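Local atomic coordinates of lactate dehydrogenase (Eimeria maxima, PDB entry 6CT6), a protein that probably catalyses the NADH-dependent interconversion of pyruvate and lactate, and is captured here with NADH and the pyruvate analogue oxamate. Residues G212-K216 and E217-N221; R166-A169 and D170-V174. All blocks are in the same frame, centred on the assembly; numbering follows the deposited sequence.

Contact 1. Residues G212-K216 and E217-N221. With GLC (alpha-D-glucopyranose), chain E.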
ATOM      1  N   GLY B 212     -11.684  27.535 -25.267  1.00 42.67           N
ATOM      2  CA  GLY B 212     -12.024  28.054 -23.959  1.00 47.01           C
ATOM      3  C   GLY B 212     -12.321  27.001 -22.917  1.00 43.22           C
ATOM      4  O   GLY B 212     -12.898  27.325 -21.875  1.00 44.70           O
ATOM      5  N   LEU B 213     -11.949  25.743 -23.167  1.00 40.77           N
ATOM      6  CA  LEU B 213     -12.141  24.693 -22.174  1.00 40.08           C
ATOM      7  C   LEU B 213     -11.035  24.711 -21.127  1.00 40.18           C
ATOM      8  O   LEU B 213     -11.241  24.247 -19.999  1.00 43.56           O
ATOM      9  CB  LEU B 213     -12.211  23.330 -22.866  1.00 39.83           C
ATOM     10  CG  LEU B 213     -13.270  23.221 -23.971  1.00 40.83           C
ATOM     11  CD1 LEU B 213     -13.138  21.917 -24.739  1.00 37.01           C
ATOM     12  CD2 LEU B 213     -14.669  23.346 -23.390  1.00 39.04           C
ATOM     13  N   ILE B 214      -9.865  25.236 -21.488  1.00 37.08           N
ATOM     14  CA  ILE B 214      -8.771  25.492 -20.561  1.00 43.20           C
ATOM     15  C   ILE B 214      -8.088  26.766 -21.039  1.00 41.15           C
ATOM     16  O   ILE B 214      -8.046  27.045 -22.240  1.00 37.04           O
ATOM     17  CB  ILE B 214      -7.785  24.300 -20.501  1.00 40.01           C
ATOM     18  CG1 ILE B 214      -6.833  24.425 -19.307  1.00 41.40           C
ATOM     19  CG2 ILE B 214      -7.000  24.177 -21.808  1.00 38.62           C
ATOM     20  CD1 ILE B 214      -6.051  23.146 -19.020  1.00 39.41           C
ATOM     21  N   ASN B 215      -7.574  27.559 -20.105  1.00 39.45           N
ATOM     22  CA  ASN B 215      -6.941  28.822 -20.466  1.00 42.63           C
ATOM     23  C   ASN B 215      -5.457  28.800 -20.124  1.00 42.21           C
ATOM     24  O   ASN B 215      -4.964  27.928 -19.403  1.00 41.92           O
ATOM     25  CB  ASN B 215      -7.637  30.016 -19.790  1.00 44.27           C
ATOM     26  CG  ASN B 215      -7.484  30.023 -18.280  1.00 46.64           C
ATOM     27  OD1 ASN B 215      -6.402  29.779 -17.745  1.00 44.71           O
ATOM     28  ND2 ASN B 215      -8.574  30.317 -17.583  1.00 46.78           N
ATOM     29  N   LYS B 216      -4.748  29.793 -20.666  1.00 45.04           N
ATOM     30  CA  LYS B 216      -3.297  29.863 -20.537  1.00 45.98           C
ATOM     31  C   LYS B 216      -2.852  30.021 -19.089  1.00 44.21           C
ATOM     32  O   LYS B 216      -1.719  29.654 -18.756  1.00 44.11           O
ATOM     33  CB  LYS B 216      -2.766  31.027 -21.380  1.00 56.23           C
ATOM     34  CG  LYS B 216      -1.503  30.724 -22.175  1.00 69.96           C
ATOM     35  CD  LYS B 216      -1.176  31.874 -23.123  1.00 83.74           C
ATOM     36  CE  LYS B 216       0.142  31.657 -23.852  1.00 92.01           C
ATOM     37  NZ  LYS B 216       0.453  32.769 -24.794  1.00 82.09           N
ATOM     38  N   GLU B 217      -3.708  30.566 -18.224  1.00 38.91           N
ATOM     39  CA  GLU B 217      -3.368  30.667 -16.808  1.00 49.74           C
ATOM     40  C   GLU B 217      -3.377  29.292 -16.155  1.00 47.20           C
ATOM     41  O   GLU B 217      -2.441  28.932 -15.429  1.00 41.78           O
ATOM     42  CB  GLU B 217      -4.346  31.607 -16.104  1.00 53.35           C
ATOM     43  CG  GLU B 217      -3.964  31.956 -14.670  1.00 67.36           C
ATOM     44  CD  GLU B 217      -5.154  32.392 -13.838  1.00 81.09           C
ATOM     45  OE1 GLU B 217      -6.286  32.396 -14.367  1.00 83.55           O
ATOM     46  OE2 GLU B 217      -4.959  32.729 -12.652  1.00 79.74           O
ATOM     47  N   ASP B 218      -4.435  28.512 -16.397  1.00 45.45           N
ATOM     48  CA  ASP B 218      -4.461  27.124 -15.949  1.00 40.69           C
ATOM     49  C   ASP B 218      -3.223  26.376 -16.426  1.00 41.71           C
ATOM     50  O   ASP B 218      -2.557  25.687 -15.644  1.00 38.20           O
ATOM     51  CB  ASP B 218      -5.722  26.431 -16.461  1.00 44.92           C
ATOM     52  CG  ASP B 218      -6.990  27.123 -16.016  1.00 50.07           C
ATOM     53  OD1 ASP B 218      -6.925  27.905 -15.048  1.00 58.76           O
ATOM     54  OD2 ASP B 218      -8.054  26.882 -16.632  1.00 50.19           O
ATOM     55  N   ILE B 219      -2.903  26.500 -17.718  1.00 35.70           N
ATOM     56  CA  ILE B 219      -1.737  25.813 -18.267  1.00 37.50           C
ATOM     57  C   ILE B 219      -0.486  26.184 -17.480  1.00 40.72           C
ATOM     58  O   ILE B 219       0.314  25.318 -17.107  1.00 36.66           O
ATOM     59  CB  ILE B 219      -1.574  26.135 -19.765  1.00 37.92           C
ATOM     60  CG1 ILE B 219      -2.768  25.603 -20.570  1.00 39.66           C
ATOM     61  CG2 ILE B 219      -0.259  25.562 -20.304  1.00 38.32           C
ATOM     62  CD1 ILE B 219      -2.838  24.085 -20.680  1.00 38.29           C
ATOM     63  N   ASN B 220      -0.294  27.479 -17.216  1.00 41.25           N
ATOM     64  CA  ASN B 220       0.920  27.907 -16.529  1.00 45.33           C
ATOM     65  C   ASN B 220       0.945  27.408 -15.092  1.00 36.99           C
ATOM     66  O   ASN B 220       2.001  27.010 -14.586  1.00 40.69           O
ATOM     67  CB  ASN B 220       1.048  29.429 -16.562  1.00 51.70           C
ATOM     68  CG  ASN B 220       2.188  29.928 -15.700  1.00 65.55           C
ATOM     69  OD1 ASN B 220       3.345  29.925 -16.120  1.00 60.48           O
ATOM     70  ND2 ASN B 220       1.870  30.351 -14.479  1.00 59.53           N
ATOM     71  N   ASN B 221      -0.204  27.428 -14.417  1.00 38.76           N
ATOM     72  CA  ASN B 221      -0.254  26.964 -13.035  1.00 39.44           C
ATOM     73  C   ASN B 221       0.065  25.478 -12.947  1.00 42.30           C
ATOM     74  O   ASN B 221       0.772  25.038 -12.031  1.00 40.19           O
ATOM     75  CB  ASN B 221      -1.631  27.256 -12.442  1.00 39.66           C
ATOM     76  CG  ASN B 221      -1.657  27.118 -10.933  1.00 54.12           C
ATOM     77  OD1 ASN B 221      -0.630  27.246 -10.265  1.00 53.16           O
ATOM     78  ND2 ASN B 221      -2.838  26.857 -10.385  1.00 68.92           N
TER
HETATM   79  C1  GLC E 402       7.202  27.033 -20.147  1.00 60.79           C
HETATM   80  C2  GLC E 402       6.540  26.095 -21.216  1.00 58.94           C
HETATM   81  C3  GLC E 402       5.205  26.692 -21.713  1.00 60.13           C
HETATM   82  C4  GLC E 402       4.374  26.932 -20.482  1.00 59.24           C
HETATM   83  C5  GLC E 402       5.034  28.100 -19.778  1.00 61.65           C
HETATM   84  C6  GLC E 402       4.074  28.474 -18.633  1.00 60.76           C
HETATM   85  O1  GLC E 402       7.973  28.005 -20.798  1.00 68.96           O
HETATM   86  O2  GLC E 402       7.388  25.933 -22.321  1.00 64.85           O
HETATM   87  O3  GLC E 402       4.544  25.751 -22.511  1.00 57.15           O
HETATM   88  O4  GLC E 402       3.084  27.329 -20.866  1.00 61.40           O
HETATM   89  O5  GLC E 402       6.266  27.660 -19.236  1.00 55.46           O
HETATM   90  O6  GLC E 402       3.812  27.309 -17.899  1.00 68.75           O

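Contact 2. Residues R166-A169 and D170-V174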
ATOM      1  N   ARG B 166      -2.898  14.152 -14.187  1.00 26.82           N
ATOM      2  CA  ARG B 166      -4.012  14.252 -13.247  1.00 28.92           C
ATOM      3  C   ARG B 166      -4.595  15.658 -13.233  1.00 24.76           C
ATOM      4  O   ARG B 166      -5.816  15.832 -13.146  1.00 26.24           O
ATOM      5  CB  ARG B 166      -3.548  13.855 -11.841  1.00 26.21           C
ATOM      6  CG  ARG B 166      -4.574  14.097 -10.729  1.00 26.42           C
ATOM      7  CD  ARG B 166      -5.699  13.075 -10.747  1.00 30.31           C
ATOM      8  NE  ARG B 166      -6.863  13.544 -10.000  1.00 33.63           N
ATOM      9  CZ  ARG B 166      -7.753  12.752  -9.406  1.00 35.82           C
ATOM     10  NH1 ARG B 166      -7.619  11.433  -9.448  1.00 29.40           N
ATOM     11  NH2 ARG B 166      -8.777  13.285  -8.755  1.00 37.45           N
ATOM     12  N   MET B 167      -3.737  16.674 -13.312  1.00 25.50           N
ATOM     13  CA  MET B 167      -4.203  18.052 -13.196  1.00 29.90           C
ATOM     14  C   MET B 167      -4.956  18.490 -14.447  1.00 28.59           C
ATOM     15  O   MET B 167      -6.001  19.143 -14.354  1.00 28.38           O
ATOM     16  CB  MET B 167      -3.011  18.968 -12.914  1.00 26.03           C
ATOM     17  CG  MET B 167      -2.429  18.761 -11.520  1.00 32.14           C
ATOM     18  SD  MET B 167      -1.091  19.887 -11.080  1.00 36.25           S
ATOM     19  CE  MET B 167       0.330  18.804 -11.220  1.00 39.36           C
ATOM     20  N   ILE B 168      -4.442  18.140 -15.627  1.00 29.09           N
ATOM     21  CA  ILE B 168      -5.172  18.392 -16.867  1.00 30.27           C
ATOM     22  C   ILE B 168      -6.521  17.682 -16.832  1.00 30.56           C
ATOM     23  O   ILE B 168      -7.560  18.260 -17.177  1.00 29.45           O
ATOM     24  CB  ILE B 168      -4.333  17.944 -18.078  1.00 28.39           C
ATOM     25  CG1 ILE B 168      -3.058  18.787 -18.194  1.00 29.42           C
ATOM     26  CG2 ILE B 168      -5.153  17.990 -19.369  1.00 29.32           C
ATOM     27  CD1 ILE B 168      -3.282  20.244 -18.574  1.00 33.00           C
ATOM     28  N   ALA B 169      -6.521  16.413 -16.411  1.00 29.95           N
ATOM     29  CA  ALA B 169      -7.755  15.636 -16.359  1.00 24.42           C
ATOM     30  C   ALA B 169      -8.790  16.285 -15.450  1.00 29.61           C
ATOM     31  O   ALA B 169      -9.971  16.373 -15.809  1.00 29.54           O
ATOM     32  CB  ALA B 169      -7.450  14.213 -15.895  1.00 29.48           C
ATOM     33  N   ASP B 170      -8.374  16.737 -14.262  1.00 29.06           N
ATOM     34  CA  ASP B 170      -9.316  17.371 -13.345  1.00 30.63           C
ATOM     35  C   ASP B 170      -9.829  18.690 -13.909  1.00 30.39           C
ATOM     36  O   ASP B 170     -10.989  19.059 -13.688  1.00 32.23           O
ATOM     37  CB  ASP B 170      -8.661  17.601 -11.981  1.00 31.72           C
ATOM     38  CG  ASP B 170      -8.410  16.310 -11.225  1.00 31.91           C
ATOM     39  OD1 ASP B 170      -9.027  15.283 -11.577  1.00 34.85           O
ATOM     40  OD2 ASP B 170      -7.602  16.324 -10.273  1.00 33.69           O
ATOM     41  N   CYS B 171      -8.979  19.418 -14.630  1.00 30.05           N
ATOM     42  CA  CYS B 171      -9.390  20.701 -15.190  1.00 32.44           C
ATOM     43  C   CYS B 171     -10.436  20.513 -16.288  1.00 32.46           C
ATOM     44  O   CYS B 171     -11.450  21.220 -16.321  1.00 35.60           O
ATOM     45  CB  CYS B 171      -8.165  21.444 -15.724  1.00 36.06           C
ATOM     46  SG  CYS B 171      -8.481  23.154 -16.204  1.00 52.87           S
ATOM     47  N   LEU B 172     -10.212  19.555 -17.188  1.00 31.49           N
ATOM     48  CA  LEU B 172     -11.087  19.351 -18.339  1.00 30.54           C
ATOM     49  C   LEU B 172     -12.259  18.414 -18.068  1.00 31.84           C
ATOM     50  O   LEU B 172     -13.159  18.318 -18.909  1.00 34.80           O
ATOM     51  CB  LEU B 172     -10.277  18.800 -19.515  1.00 33.00           C
ATOM     52  CG  LEU B 172      -9.198  19.734 -20.056  1.00 33.61           C
ATOM     53  CD1 LEU B 172      -8.282  18.996 -21.021  1.00 32.97           C
ATOM     54  CD2 LEU B 172      -9.830  20.942 -20.735  1.00 36.93           C
ATOM     55  N   HIS B 173     -12.274  17.723 -16.931  1.00 33.00           N
ATOM     56  CA  HIS B 173     -13.303  16.724 -16.637  1.00 30.45           C
ATOM     57  C   HIS B 173     -13.296  15.611 -17.685  1.00 30.80           C
ATOM     58  O   HIS B 173     -14.322  15.266 -18.277  1.00 30.15           O
ATOM     59  CB  HIS B 173     -14.678  17.382 -16.516  1.00 35.34           C
ATOM     60  CG  HIS B 173     -14.755  18.383 -15.409  1.00 40.83           C
ATOM     61  ND1 HIS B 173     -14.490  19.723 -15.594  1.00 43.71           N
ATOM     62  CD2 HIS B 173     -15.029  18.234 -14.091  1.00 42.22           C
ATOM     63  CE1 HIS B 173     -14.616  20.359 -14.443  1.00 39.85           C
ATOM     64  NE2 HIS B 173     -14.942  19.478 -13.515  1.00 46.99           N
ATOM     65  N   VAL B 174     -12.107  15.055 -17.912  1.00 28.14           N
ATOM     66  CA  VAL B 174     -11.913  13.884 -18.753  1.00 30.57           C
ATOM     67  C   VAL B 174     -11.064  12.886 -17.977  1.00 31.29           C
ATOM     68  O   VAL B 174     -10.297  13.258 -17.084  1.00 28.69           O
ATOM     69  CB  VAL B 174     -11.251  14.247 -20.103  1.00 32.20           C
ATOM     70  CG1 VAL B 174      -9.832  14.752 -19.891  1.00 33.29           C
ATOM     71  CG2 VAL B 174     -11.260  13.059 -21.044  1.00 33.04           C
TER
HETATM   72  O   HOH W   1      -8.532  16.402  -7.628  1.00 48.62           O

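Contact 1. Residues G212-K216 and E217-N221
An N-cap on helix 216-237, in the alpha/beta C-terminal domain of this lactate dehydrogenase, is built by N215, whose side-chain OD1 accepts a hydrogen bond from the backbone N of D218. The bond is short and nearly straight: D218 N lies 2.7 Å from N215 OD1, with an N-H...O angle of 170°, and the donor sits almost in line with the amide C=O. The first torsion of N215 (chi1 66°) sets CG between its own backbone N and carbonyl carbon, which folds the amide back over the first turn. There it crosses the D218 side chain at about a right angle, the amide and carboxylate planes 37° apart. Besides the side-chain bond, the main-chain O of the same asparagine takes the N-H of I219, 3.0 Å from N215 O to I219 N, and K216 O receives N220 N as the next bond of the helix. OD1 thus stands in for the carbonyl of a missing preceding turn at D218 N, while N215 O already makes the first regular i to i+4 bond of the helix.

Beneath the cap, I214 and D218 run past each other in opposite directions, and the closest approach is 3.7 Å between I214 CG1 and D218 CB. The buried, extended I214 side chain carries its CD1 on to I219, which it meets at about a right angle. I209 of the preceding helix 205-210 touches both isoleucines. On another side of the turn a glucose molecule is bound, its pocket including I219 and N220; the sugar is hydrogen-bonded to E304. I219 CG2 stands 3.8 Å from the sugar O4, and N220 OD1 approaches the hydroxymethyl carbon C6 of the glucose to 3.0 Å.

Contact 2. Residues R166-A169 and D170-V174
R166 and D170, one turn apart near the C-terminal end of helix 157-172, are joined by a salt bridge. The arginine leaves CB with CG anti to the backbone N (chi1 172°) and then bends at chi2, which turns the chain along the helix towards D170. CG and CD each pass 3.8 Å from D170 OD2. NE then donates to that oxygen, 2.9 Å from R166 NE to D170 OD2, and meets it on the syn side. The oxygen lies at the guanidinium edge, although the guanidinium and carboxylate planes are 82° apart. At the tip, NH2 has a weak bond to a water that donates to D170 OD2, while NH1 and NH2 bond to I64 and T65 of the second subunit.

The helix ends beyond this bridge: H173 takes positive phi, and V174 N bonds to A169 O at 3.3 Å. On another side, I168 and L172 lie side by side, I168 CG2 3.7 Å from L172 CD1. With NE and a water both donating to D170 OD2, the carboxylate probably stays ionised, and the largely buried arginine charge is balanced within its own helix while its tip reaches the subunit interface.

Overall arrangement
From the N terminus, the chain reaches contact 2 first, along the last turns of helix 157-172 and out through H173 and V174. It continues through strands 179-184, 192-193, 199-200 and 203-204 and helix 205-210 before contact 1 begins helix 216-237. Each contact is local, so the two follow in series and neither nest nor cross, yet their centres are only 11 Å apart. They meet where I214 CD1 lies 3.7 Å from C171 SG and L172 CD2 packs against L213 and I214. The end of one helix and the start of another are thereby tied together within the C-terminal domain, with I168 and L172 also packing on I200.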